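Local coordinates for protein 2-oxoglutarate carboxylase small subunit (PDB 7KCT) that belongs to the biotin carboxylase family, with an ATP-grasp domain, and binds adenosine-5'-diphosphate and magnesium, at residues I118-M121 against A125-K128. Residues are numbered along the deposited sequence; the frame is centred on the assembly and turned at random.
With BCT (bicarbonate ion), chain F.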
loop_
_atom_site.group_PDB
_atom_site.type_symbol
_atom_site.label_atom_id
_atom_site.label_comp_id
_atom_site.label_asym_id
_atom_site.label_seq_id
_atom_site.Cartn_x
_atom_site.Cartn_y
_atom_site.Cartn_z
ATOM N N ILE A 118 18.438 -23.395 -15.393
ATOM C CA ILE A 118 18.609 -22.119 -16.073
ATOM C C ILE A 118 19.177 -22.348 -17.470
ATOM O O ILE A 118 18.682 -21.809 -18.474
ATOM C CB ILE A 118 19.516 -21.205 -15.227
ATOM C CG1 ILE A 118 18.803 -20.816 -13.918
ATOM C CG2 ILE A 118 19.899 -19.997 -16.019
ATOM C CD1 ILE A 118 19.616 -19.941 -13.009
ATOM N N GLU A 119 20.234 -23.155 -17.558
ATOM C CA GLU A 119 20.842 -23.432 -18.851
ATOM C C GLU A 119 19.898 -24.208 -19.766
ATOM O O GLU A 119 19.859 -23.980 -20.973
ATOM C CB GLU A 119 22.106 -24.230 -18.623
ATOM C CG GLU A 119 23.177 -24.156 -19.665
ATOM C CD GLU A 119 24.395 -24.836 -19.089
ATOM O OE1 GLU A 119 24.270 -26.045 -18.788
ATOM O OE2 GLU A 119 25.422 -24.161 -18.848
ATOM N N LEU A 120 19.178 -25.169 -19.223
ATOM C CA LEU A 120 18.245 -25.930 -20.036
ATOM C C LEU A 120 17.175 -25.040 -20.674
ATOM O O LEU A 120 16.881 -25.169 -21.866
ATOM C CB LEU A 120 17.597 -26.994 -19.182
ATOM C CG LEU A 120 16.504 -27.828 -19.830
ATOM C CD1 LEU A 120 17.081 -28.798 -20.873
ATOM C CD2 LEU A 120 15.644 -28.564 -18.791
ATOM N N MET A 121 16.510 -24.207 -19.876
ATOM C CA MET A 121 15.404 -23.385 -20.331
ATOM C C MET A 121 15.843 -22.066 -20.896
ATOM O O MET A 121 14.983 -21.226 -21.169
ATOM C CB MET A 121 14.432 -23.159 -19.189
ATOM C CG MET A 121 14.036 -24.475 -18.670
ATOM S SD MET A 121 13.259 -25.618 -19.907
ATOM C CE MET A 121 11.498 -25.102 -20.100
ATOM N N ALA A 125 13.662 -22.665 -28.177
ATOM C CA ALA A 125 13.378 -23.866 -28.966
ATOM C C ALA A 125 13.477 -25.123 -28.116
ATOM O O ALA A 125 12.550 -25.942 -28.069
ATOM C CB ALA A 125 14.335 -23.950 -30.153
ATOM N N ARG A 126 14.613 -25.312 -27.453
ATOM C CA ARG A 126 14.723 -26.430 -26.520
ATOM C C ARG A 126 13.631 -26.394 -25.465
ATOM O O ARG A 126 13.070 -27.438 -25.121
ATOM C CB ARG A 126 16.109 -26.410 -25.870
ATOM C CG ARG A 126 16.326 -27.445 -24.791
ATOM C CD ARG A 126 17.779 -27.546 -24.482
ATOM N NE ARG A 126 18.390 -26.357 -23.878
ATOM C CZ ARG A 126 19.286 -25.569 -24.465
ATOM N NH1 ARG A 126 19.692 -25.796 -25.703
ATOM N NH2 ARG A 126 19.808 -24.545 -23.782
ATOM N N SER A 127 13.315 -25.210 -24.908
ATOM C CA SER A 127 12.283 -25.168 -23.864
ATOM C C SER A 127 10.930 -25.682 -24.358
ATOM O O SER A 127 10.184 -26.301 -23.595
ATOM C CB SER A 127 12.056 -23.742 -23.317
ATOM O OG SER A 127 13.248 -22.999 -23.247
ATOM N N LYS A 128 10.521 -25.304 -25.570
ATOM C CA LYS A 128 9.268 -25.843 -26.116
ATOM C C LYS A 128 9.307 -27.370 -26.220
ATOM O O LYS A 128 8.327 -28.064 -25.902
ATOM C CB LYS A 128 9.007 -25.265 -27.513
ATOM C CG LYS A 128 8.728 -23.788 -27.587
ATOM C CD LYS A 128 8.659 -23.320 -29.035
ATOM C CE LYS A 128 7.279 -23.526 -29.635
ATOM N NZ LYS A 128 7.288 -23.099 -31.070
HETATM C C BCT F . 21.899 -23.340 -26.355
HETATM O O1 BCT F . 22.233 -23.053 -25.179
HETATM O O2 BCT F . 20.916 -23.883 -26.873
HETATM O O3 BCT F . 22.870 -22.878 -27.312
#
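Arg-126 reaches from the first turn of helix 124-133 to the last carbonyls of helix 115-120. Its NE donates to Leu-120 O at 2.8 Å, with the oxygen somewhat out of the guanidinium plane, and its NH2 to Glu-119 O at 2.9 Å, close to that plane. Extended through chi1 and chi2, the chain bends at chi3 (66°), turning the guanidinium edge toward both oxygens. The other edge grips a bicarbonate ion, probably from the crystallisation liquor: NH1 to BCT O2 at 2.6 Å and, longer, NH2 to BCT O1 at 3.2 Å. With NH2 shared, four bonds fix the group's rotation.

Packing is tight on the buried side, where the Met-121 chain, bent at chi2 and chi3 (-58° and -79°), lays CE 3.5 Å from Ser-127 CB. Ser-127 OG lies 3.2 Å from Met-121 O, although its hydrogen bond goes to Asp-123 O. Toward solvent the contact loosens: Leu-120 CD1 rests 3.9 Å from Arg-126 CD, and the exposed Glu-119 carboxylate stays clear of the guanidinium. The arrangement is a short helix-loop-helix connection whose second-helix arginine binds two C-terminal carbonyls of the first and, with Asp-123 and Arg-202, forms the bicarbonate pocket.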